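Local coordinates for RTX toxin RtxA (Vibrio vulnificus MO6-24/O, PDB 6IMP), which probably acts as a hydrolase, forming an alpha/beta-hydrolase effector domain of a secreted MARTX toxin that contributes to virulence, at residues F104-G109 and V133-Y138. Residues are numbered along the deposited sequence; the frame is centred on the assembly and turned at random.
Sequences FLHGSG and VNLRGY
His106 reaches across from the end of strand 101-105 and sets its imidazole against Leu135 and Tyr138, residues of the loop that follows the neighbouring parallel strand 129-133. This is the alpha/beta-hydrolase fold, in which the His-Gly segment after this strand commonly helps shape the oxyanion hole, although no such role is established here. A histidine suits the place because its ring offers two in-plane nitrogens at its edge and flat pi faces that can pack against apolar groups. NE2 accepts a nearly straight hydrogen bond from Leu135 N (3.2 Å, 163° at the hydrogen), with the donor close to the ring plane, which favours this rotation of the imidazole. On the other nitrogen, ND1 donates to the carbonyl oxygen of the adjacent Gly107, also in the ring plane. Its CG sits between backbone N and carbonyl carbon (chi1 78°), which swings the ring toward the 133-138 loop. Leu135 lays its CD1 methyl over one face, 3.8 Å from the centroid of the His106 ring, as a CH-pi contact; a branched aliphatic chain can do this while its own N-H serves the ring's edge. Against Tyr138 the imidazole stands edge-to-face, the planes at 66°, with His106 CE1 3.3 Å from Tyr138 CG. The Tyr138 ring turns its face to His106, and its OH is hydrogen-bonded to Tyr41 O. A type II turn from Leu135 to Tyr138 brings both residues to the same imidazole, and Gly137 suits its third position, where phi is positive. Nearer the strands, a water bridges the segments, donating to Phe104 O at 3.0 Å and accepting from Val133 N.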
ATOM      1  N   PHE A 104      -5.396  -4.141  -0.658  1.00 56.51           N
ATOM      2  CA  PHE A 104      -3.948  -4.090  -0.855  1.00 64.12           C
ATOM      3  C   PHE A 104      -3.490  -2.697  -1.256  1.00 60.04           C
ATOM      4  O   PHE A 104      -3.923  -2.161  -2.294  1.00 64.43           O
ATOM      5  CB  PHE A 104      -3.488  -5.089  -1.932  1.00 64.40           C
ATOM      6  CG  PHE A 104      -1.984  -5.153  -2.087  1.00 61.48           C
ATOM      7  CD1 PHE A 104      -1.176  -5.477  -1.002  1.00 58.33           C
ATOM      8  CD2 PHE A 104      -1.377  -4.829  -3.288  1.00 60.23           C
ATOM      9  CE1 PHE A 104       0.199  -5.497  -1.120  1.00 59.24           C
ATOM     10  CE2 PHE A 104       0.004  -4.857  -3.416  1.00 59.57           C
ATOM     11  CZ  PHE A 104       0.793  -5.189  -2.330  1.00 60.47           C
ATOM     12  N   LEU A 105      -2.575  -2.131  -0.483  1.00 51.48           N
ATOM     13  CA  LEU A 105      -1.927  -0.886  -0.914  1.00 58.55           C
ATOM     14  C   LEU A 105      -0.494  -1.148  -1.309  1.00 54.12           C
ATOM     15  O   LEU A 105       0.351  -1.368  -0.457  1.00 49.33           O
ATOM     16  CB  LEU A 105      -1.997   0.193   0.166  1.00 58.24           C
ATOM     17  CG  LEU A 105      -3.396   0.805   0.370  1.00 63.65           C
ATOM     18  CD1 LEU A 105      -3.470   1.495   1.727  1.00 69.53           C
ATOM     19  CD2 LEU A 105      -3.779   1.778  -0.736  1.00 58.63           C
ATOM     20  N   HIS A 106      -0.222  -1.120  -2.609  1.00 58.95           N
ATOM     21  CA  HIS A 106       1.145  -1.271  -3.084  1.00 62.14           C
ATOM     22  C   HIS A 106       2.033  -0.161  -2.559  1.00 59.03           C
ATOM     23  O   HIS A 106       1.555   0.820  -2.011  1.00 57.84           O
ATOM     24  CB  HIS A 106       1.192  -1.275  -4.597  1.00 64.08           C
ATOM     25  CG  HIS A 106       1.074   0.079  -5.212  1.00 66.32           C
ATOM     26  ND1 HIS A 106       2.162   0.903  -5.396  1.00 71.43           N
ATOM     27  CD2 HIS A 106       0.018   0.720  -5.766  1.00 69.56           C
ATOM     28  CE1 HIS A 106       1.776   2.004  -6.019  1.00 72.48           C
ATOM     29  NE2 HIS A 106       0.480   1.917  -6.257  1.00 63.50           N
ATOM     30  N   GLY A 107       3.332  -0.345  -2.722  1.00 57.91           N
ATOM     31  CA  GLY A 107       4.317   0.654  -2.334  1.00 59.36           C
ATOM     32  C   GLY A 107       5.081   1.167  -3.540  1.00 58.80           C
ATOM     33  O   GLY A 107       4.547   1.224  -4.649  1.00 49.93           O
ATOM     34  N   SER A 108       6.348   1.499  -3.313  1.00 63.97           N
ATOM     35  CA  SER A 108       7.141   2.307  -4.238  1.00 62.89           C
ATOM     36  C   SER A 108       7.851   1.470  -5.284  1.00 62.93           C
ATOM     37  O   SER A 108       8.231   0.337  -5.023  1.00 64.45           O
ATOM     38  CB  SER A 108       8.196   3.082  -3.453  1.00 66.45           C
ATOM     39  OG  SER A 108       8.849   4.019  -4.288  1.00 79.12           O
ATOM     40  N   GLY A 109       8.070   2.060  -6.453  1.00 63.08           N
ATOM     41  CA  GLY A 109       9.082   1.569  -7.390  1.00 63.98           C
ATOM     42  C   GLY A 109       8.607   0.685  -8.532  1.00 67.55           C
ATOM     43  O   GLY A 109       9.402   0.334  -9.408  1.00 77.66           O
ATOM     44  N   VAL A 133      -5.273  -1.942  -6.612  1.00 72.04           N
ATOM     45  CA  VAL A 133      -5.407  -0.747  -7.450  1.00 72.17           C
ATOM     46  C   VAL A 133      -4.179   0.150  -7.326  1.00 67.12           C
ATOM     47  O   VAL A 133      -3.688   0.412  -6.220  1.00 66.06           O
ATOM     48  CB  VAL A 133      -6.660   0.045  -7.055  1.00 75.60           C
ATOM     49  CG1 VAL A 133      -6.768   1.341  -7.840  1.00 77.67           C
ATOM     50  CG2 VAL A 133      -7.888  -0.814  -7.280  1.00 76.94           C
ATOM     51  N   ASN A 134      -3.676   0.597  -8.474  1.00 64.80           N
ATOM     52  CA  ASN A 134      -2.586   1.571  -8.523  1.00 64.61           C
ATOM     53  C   ASN A 134      -2.998   2.926  -7.948  1.00 65.38           C
ATOM     54  O   ASN A 134      -4.013   3.502  -8.328  1.00 64.75           O
ATOM     55  CB  ASN A 134      -2.135   1.797  -9.965  1.00 62.23           C
ATOM     56  CG  ASN A 134      -1.266   0.688 -10.490  1.00 59.14           C
ATOM     57  OD1 ASN A 134      -0.181   0.433  -9.978  1.00 64.40           O
ATOM     58  ND2 ASN A 134      -1.722   0.044 -11.546  1.00 61.38           N
ATOM     59  N   LEU A 135      -2.145   3.463  -7.095  1.00 67.29           N
ATOM     60  CA  LEU A 135      -2.195   4.869  -6.719  1.00 65.02           C
ATOM     61  C   LEU A 135      -1.889   5.730  -7.936  1.00 65.02           C
ATOM     62  O   LEU A 135      -1.300   5.245  -8.912  1.00 63.25           O
ATOM     63  CB  LEU A 135      -1.158   5.138  -5.645  1.00 65.97           C
ATOM     64  CG  LEU A 135      -1.293   4.225  -4.430  1.00 67.93           C
ATOM     65  CD1 LEU A 135       0.008   4.159  -3.652  1.00 69.40           C
ATOM     66  CD2 LEU A 135      -2.439   4.712  -3.560  1.00 71.78           C
ATOM     67  N   ARG A 136      -2.257   7.006  -7.881  1.00 59.80           N
ATOM     68  CA  ARG A 136      -1.937   7.920  -8.979  1.00 62.64           C
ATOM     69  C   ARG A 136      -0.460   7.830  -9.387  1.00 59.70           C
ATOM     70  O   ARG A 136       0.428   7.840  -8.535  1.00 59.92           O
ATOM     71  CB  ARG A 136      -2.255   9.359  -8.608  1.00 65.02           C
ATOM     72  CG  ARG A 136      -1.327   9.946  -7.566  1.00 65.60           C
ATOM     73  CD  ARG A 136      -1.794  11.318  -7.169  1.00 67.90           C
ATOM     74  NE  ARG A 136      -3.049  11.267  -6.433  1.00 64.96           N
ATOM     75  CZ  ARG A 136      -3.752  12.338  -6.093  1.00 63.49           C
ATOM     76  NH1 ARG A 136      -4.887  12.197  -5.424  1.00 64.96           N
ATOM     77  NH2 ARG A 136      -3.301  13.556  -6.386  1.00 64.99           N
ATOM     78  N   GLY A 137      -0.218   7.735 -10.691  1.00 60.49           N
ATOM     79  CA  GLY A 137       1.140   7.779 -11.245  1.00 67.17           C
ATOM     80  C   GLY A 137       1.779   6.411 -11.366  1.00 70.40           C
ATOM     81  O   GLY A 137       2.902   6.281 -11.869  1.00 62.69           O
ATOM     82  N   TYR A 138       1.040   5.390 -10.932  1.00 71.91           N
ATOM     83  CA  TYR A 138       1.525   4.030 -10.880  1.00 68.79           C
ATOM     84  C   TYR A 138       0.653   3.176 -11.766  1.00 75.29           C
ATOM     85  O   TYR A 138      -0.565   3.374 -11.829  1.00 64.71           O
ATOM     86  CB  TYR A 138       1.455   3.511  -9.453  1.00 68.26           C
ATOM     87  CG  TYR A 138       2.610   3.957  -8.597  1.00 66.58           C
ATOM     88  CD1 TYR A 138       3.828   3.295  -8.654  1.00 62.59           C
ATOM     89  CD2 TYR A 138       2.484   5.028  -7.717  1.00 60.63           C
ATOM     90  CE1 TYR A 138       4.886   3.672  -7.849  1.00 62.56           C
ATOM     91  CE2 TYR A 138       3.541   5.417  -6.909  1.00 61.51           C
ATOM     92  CZ  TYR A 138       4.743   4.738  -6.979  1.00 63.36           C
ATOM     93  OH  TYR A 138       5.815   5.126  -6.193  1.00 66.67           O
TER
HETATM   94  O   HOH W   1      -6.095  -1.338  -4.190  1.00 53.64           O